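Local coordinates for hypothetical protein, similar to alpha-acetolactate decarboxylase (Staphylococcus aureus subsp. aureus, PDB 1XV2), which probably catalyses the decarboxylation of alpha-acetolactate to acetoin, as a zinc-containing member of the alpha-acetolactate decarboxylase family, at residues A[7-12]-A[207-212]; A[115-120]-A[196-201]. One frame throughout, in Å; residues are numbered along the deposited sequence.

Interaction 1: A[7-12]-A[207-212]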
# COMPACT_ATOMS: atom_id res chain seq x y z
N VAL A 7 -9.02 9.41 5.24
CA VAL A 7 -7.71 8.99 4.78
C VAL A 7 -6.79 8.53 5.90
O VAL A 7 -6.68 9.20 6.93
CB VAL A 7 -6.99 10.13 4.02
CG1 VAL A 7 -5.61 9.68 3.57
CG2 VAL A 7 -7.81 10.57 2.83
N LEU A 8 -6.15 7.39 5.69
CA LEU A 8 -5.21 6.86 6.67
C LEU A 8 -3.82 7.18 6.12
O LEU A 8 -3.49 6.80 5.00
CB LEU A 8 -5.36 5.35 6.81
CG LEU A 8 -4.27 4.64 7.61
CD1 LEU A 8 -4.10 5.32 8.96
CD2 LEU A 8 -4.63 3.18 7.80
N TYR A 9 -3.02 7.90 6.90
CA TYR A 9 -1.68 8.27 6.48
C TYR A 9 -0.62 7.39 7.13
O TYR A 9 -0.63 7.18 8.34
CB TYR A 9 -1.40 9.73 6.86
CG TYR A 9 -0.03 10.22 6.43
CD1 TYR A 9 0.18 10.70 5.13
CD2 TYR A 9 1.04 10.23 7.32
CE1 TYR A 9 1.44 11.18 4.74
CE2 TYR A 9 2.30 10.71 6.94
CZ TYR A 9 2.48 11.18 5.65
OH TYR A 9 3.71 11.67 5.27
N GLN A 10 0.30 6.89 6.32
CA GLN A 10 1.36 6.06 6.85
C GLN A 10 2.72 6.50 6.32
O GLN A 10 2.90 6.71 5.12
CB GLN A 10 1.11 4.58 6.52
CG GLN A 10 2.12 3.63 7.16
CD GLN A 10 1.67 2.17 7.15
OE1 GLN A 10 0.91 1.74 8.02
NE2 GLN A 10 2.13 1.41 6.17
N HIS A 11 3.67 6.66 7.23
CA HIS A 11 5.02 7.04 6.86
C HIS A 11 5.88 5.81 7.05
O HIS A 11 6.01 5.31 8.17
CB HIS A 11 5.54 8.18 7.74
CG HIS A 11 6.98 8.51 7.49
ND1 HIS A 11 7.41 9.22 6.39
CD2 HIS A 11 8.10 8.17 8.17
CE1 HIS A 11 8.72 9.30 6.40
NE2 HIS A 11 9.17 8.67 7.47
N GLY A 12 6.46 5.31 5.97
CA GLY A 12 7.28 4.11 6.06
C GLY A 12 6.34 2.93 6.19
O GLY A 12 5.12 3.10 6.15
N THR A 207 -9.34 5.93 1.53
CA THR A 207 -8.03 6.18 0.96
C THR A 207 -6.89 5.91 1.94
O THR A 207 -6.95 6.30 3.11
CB THR A 207 -7.89 7.63 0.47
OG1 THR A 207 -8.90 7.90 -0.51
CG2 THR A 207 -6.51 7.86 -0.14
N PHE A 208 -5.85 5.25 1.43
CA PHE A 208 -4.66 4.91 2.20
C PHE A 208 -3.51 5.69 1.55
O PHE A 208 -3.18 5.45 0.39
CB PHE A 208 -4.39 3.41 2.10
CG PHE A 208 -3.11 2.97 2.74
CD1 PHE A 208 -2.94 3.05 4.12
CD2 PHE A 208 -2.08 2.45 1.97
CE1 PHE A 208 -1.75 2.61 4.72
CE2 PHE A 208 -0.89 2.01 2.56
CZ PHE A 208 -0.73 2.09 3.93
N GLN A 209 -2.92 6.61 2.29
CA GLN A 209 -1.82 7.42 1.76
C GLN A 209 -0.48 6.98 2.33
O GLN A 209 -0.17 7.23 3.50
CB GLN A 209 -2.07 8.90 2.09
CG GLN A 209 -1.08 9.86 1.46
CD GLN A 209 -1.44 11.31 1.72
OE1 GLN A 209 -2.59 11.70 1.55
NE2 GLN A 209 -0.47 12.11 2.14
N GLN A 210 0.32 6.33 1.49
CA GLN A 210 1.64 5.83 1.90
C GLN A 210 2.76 6.78 1.50
O GLN A 210 2.93 7.09 0.32
CB GLN A 210 1.90 4.45 1.27
CG GLN A 210 3.27 3.87 1.58
CD GLN A 210 3.44 3.51 3.05
OE1 GLN A 210 2.83 2.56 3.54
NE2 GLN A 210 4.27 4.27 3.75
N HIS A 211 3.53 7.23 2.49
CA HIS A 211 4.63 8.15 2.24
C HIS A 211 5.97 7.46 2.44
O HIS A 211 6.14 6.68 3.38
CB HIS A 211 4.51 9.37 3.16
CG HIS A 211 5.58 10.40 2.96
ND1 HIS A 211 6.59 10.60 3.87
CD2 HIS A 211 5.78 11.28 1.96
CE1 HIS A 211 7.38 11.57 3.43
NE2 HIS A 211 6.91 12.00 2.27
N PHE A 212 6.92 7.75 1.55
CA PHE A 212 8.25 7.14 1.59
C PHE A 212 9.33 8.20 1.81
O PHE A 212 9.24 9.31 1.30
CB PHE A 212 8.53 6.44 0.25
CG PHE A 212 7.59 5.31 -0.06
CD1 PHE A 212 7.96 3.99 0.16
CD2 PHE A 212 6.33 5.57 -0.60
CE1 PHE A 212 7.10 2.93 -0.15
CE2 PHE A 212 5.46 4.52 -0.91
CZ PHE A 212 5.84 3.20 -0.69
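The imidazoles of His11 and His211 meet rim to rim, neither lying over the other's face, with their planes 31° apart. Each presents ND1 at the other's edge, and a hydrogen bond of 3.0 Å joins His11 ND1 to His211 ND1, so one ring must donate and the other accept. At the far side of the rings, His11 NE2 bonds to Thr25 OG1 and His211 NE2 to Glu206 of the second subunit. On the same face of the sheet, the Tyr9 ring receives the Gln209 amide at its edge, the two planes almost perpendicular (82°); Gln209 NE2 is 3.4 Å from Tyr9 CE1. The Tyr9 side chain runs beside that of His211, bringing Tyr9 OH to 3.2 Å from His211 CB.

On the face of Leu8, Gln10, Phe208 and Gln210, the Phe208 ring has Gln10 NE2 at its edge. That same NE2 gives a hydrogen bond of 3.0 Å to a lone pair of Gln210 OE1 and another to Val170 O. A bend at chi2 (67°) turns the Gln210 amide toward 7-12, where NE2 reaches Gly12 O at 2.8 Å from above the carbonyl plane and also bonds to His211 O. Gly12 N shares that last acceptor, closing an unbroken parallel ladder in which Leu8 and Gln10 each use both N and O.

Strand 7-11 lies between 77-80 and 207-211 in the mixed sheet. His34 stacks on Tyr9 and Phe112 on Phe208, while strand 207-211 pairs antiparallel with a strand of the second subunit, carrying the sheet across the dimer interface.

Interaction 2: A[115-120]-A[196-201]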
# COMPACT_ATOMS: atom_id res chain seq x y z
N VAL A 115 -9.53 2.62 15.12
CA VAL A 115 -10.34 2.36 16.30
C VAL A 115 -9.87 3.16 17.50
O VAL A 115 -8.69 3.51 17.62
CB VAL A 115 -10.33 0.87 16.70
CG1 VAL A 115 -10.83 0.02 15.55
CG2 VAL A 115 -8.92 0.45 17.11
N LYS A 116 -10.81 3.44 18.38
CA LYS A 116 -10.53 4.16 19.60
C LYS A 116 -11.39 3.49 20.66
O LYS A 116 -12.61 3.41 20.51
CB LYS A 116 -10.90 5.64 19.46
CG LYS A 116 -10.46 6.47 20.65
CD LYS A 116 -10.71 7.96 20.44
CE LYS A 116 -10.17 8.76 21.62
NZ LYS A 116 -10.33 10.23 21.44
N ILE A 117 -10.75 2.99 21.70
CA ILE A 117 -11.43 2.31 22.79
C ILE A 117 -11.06 3.04 24.07
O ILE A 117 -9.92 2.97 24.51
CB ILE A 117 -10.97 0.84 22.89
CG1 ILE A 117 -11.20 0.14 21.54
CG2 ILE A 117 -11.71 0.13 24.01
CD1 ILE A 117 -10.52 -1.21 21.42
N TYR A 118 -12.02 3.75 24.65
CA TYR A 118 -11.77 4.52 25.86
C TYR A 118 -12.67 4.15 27.03
O TYR A 118 -13.87 3.97 26.87
CB TYR A 118 -11.92 6.02 25.59
CG TYR A 118 -11.74 6.84 26.84
CD1 TYR A 118 -10.47 7.06 27.37
CD2 TYR A 118 -12.85 7.31 27.56
CE1 TYR A 118 -10.30 7.71 28.59
CE2 TYR A 118 -12.69 7.96 28.78
CZ TYR A 118 -11.41 8.15 29.29
OH TYR A 118 -11.25 8.76 30.52
N GLY A 119 -12.08 4.06 28.22
CA GLY A 119 -12.83 3.71 29.41
C GLY A 119 -11.96 3.00 30.43
O GLY A 119 -10.77 3.28 30.54
N THR A 120 -12.56 2.07 31.17
CA THR A 120 -11.82 1.32 32.18
C THR A 120 -11.47 -0.08 31.66
O THR A 120 -12.27 -0.72 30.98
CB THR A 120 -12.63 1.19 33.48
OG1 THR A 120 -13.91 0.60 33.19
CG2 THR A 120 -12.84 2.56 34.12
N ASP A 196 -13.49 -3.35 30.94
CA ASP A 196 -14.43 -3.39 32.05
C ASP A 196 -15.65 -2.67 31.50
O ASP A 196 -16.71 -3.26 31.33
CB ASP A 196 -13.89 -2.63 33.26
CG ASP A 196 -14.83 -2.70 34.46
OD1 ASP A 196 -16.06 -2.58 34.26
OD2 ASP A 196 -14.35 -2.88 35.59
N ASP A 197 -15.48 -1.38 31.23
CA ASP A 197 -16.54 -0.55 30.68
C ASP A 197 -15.88 0.46 29.76
O ASP A 197 -15.11 1.32 30.22
CB ASP A 197 -17.29 0.17 31.80
CG ASP A 197 -18.61 0.76 31.33
OD1 ASP A 197 -18.61 1.47 30.30
OD2 ASP A 197 -19.64 0.51 31.99
N VAL A 198 -16.16 0.37 28.47
CA VAL A 198 -15.56 1.27 27.49
C VAL A 198 -16.51 1.65 26.37
O VAL A 198 -17.61 1.11 26.25
CB VAL A 198 -14.32 0.64 26.83
CG1 VAL A 198 -13.26 0.33 27.87
CG2 VAL A 198 -14.73 -0.61 26.07
N VAL A 199 -16.06 2.59 25.54
CA VAL A 199 -16.82 3.04 24.38
C VAL A 199 -15.89 2.80 23.19
O VAL A 199 -14.70 3.13 23.26
CB VAL A 199 -17.15 4.55 24.46
CG1 VAL A 199 -17.80 5.01 23.15
CG2 VAL A 199 -18.08 4.81 25.63
N VAL A 200 -16.41 2.22 22.13
CA VAL A 200 -15.62 1.95 20.94
C VAL A 200 -16.02 2.84 19.77
O VAL A 200 -17.20 2.93 19.42
CB VAL A 200 -15.76 0.47 20.49
CG1 VAL A 200 -14.89 0.22 19.26
CG2 VAL A 200 -15.36 -0.47 21.62
N GLU A 201 -15.03 3.49 19.18
CA GLU A 201 -15.26 4.36 18.02
C GLU A 201 -14.49 3.79 16.84
O GLU A 201 -13.31 3.43 16.96
CB GLU A 201 -14.78 5.78 18.31
CG GLU A 201 -15.65 6.53 19.30
CD GLU A 201 -15.05 7.85 19.72
OE1 GLU A 201 -14.02 7.84 20.42
OE2 GLU A 201 -15.60 8.90 19.34
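Thr120 and Asp196 touch where the antiparallel pairing of 115-120 with 196-201 reaches its corner. From Thr120, CB stands 4.0 Å from Asp196 CB, and OG1 sits between the backbone N and the carbonyl carbon (chi1 56°), which turns the hydroxyl to the other strand. There OG1 packs 3.2 Å from Asp196 CB and donates a long bond of 3.3 Å to Asp197 O, an oxygen that also accepts from Thr120 N. Thr120 O in turn is gripped by Asp196 N and Asp197 N, both arriving from one face of its plane.

Two residues facing one make this a classic beta bulge. It falls where both segments turn a corner in the curled antiparallel sheet, with strand 113-118 giving way to 120-127. At the turn, Gly119 takes backbone angles (phi 151°, psi -147°) that call for glycine, and any CB there would run into Asp197 O and Val198 CA.

Farther along, Lys116 and Glu201 extend side by side: Lys116 CD is 3.3 Å from Glu201 OE1, but Lys116 NZ stays 4.5 Å from that oxygen, too far for a salt bridge, and pairs only weakly, at long range, with Asp53. The other face is apolar. Ile117 CG2 meets Val198 CG2 at 3.7 Å, and helix 95-105 covers Ile117 and Val200 through Ile102.

Overall arrangement
Both contacts are partly buried ladders, their centres about 25 Å apart and their nearest atoms about 9 Å. They are tied through the chain: strand 198-204 of interaction 2 leads into strand 207-211 of interaction 1. Interaction 1 joins parallel strands from the start and the late part of the chain in the mixed sheet, placing amides and imidazoles, several of them buried, where 207-211 pairs with the second subunit. Interaction 2 belongs to the curled antiparallel sheet and is untouched by the other subunit; it sets an apolar face under helix 95-105 against a more exposed face bearing charged residues. Side-chain hydrogen bonding is richer in 7-12 with 207-212, whereas 115-120 with 196-201 relies mainly on its backbone.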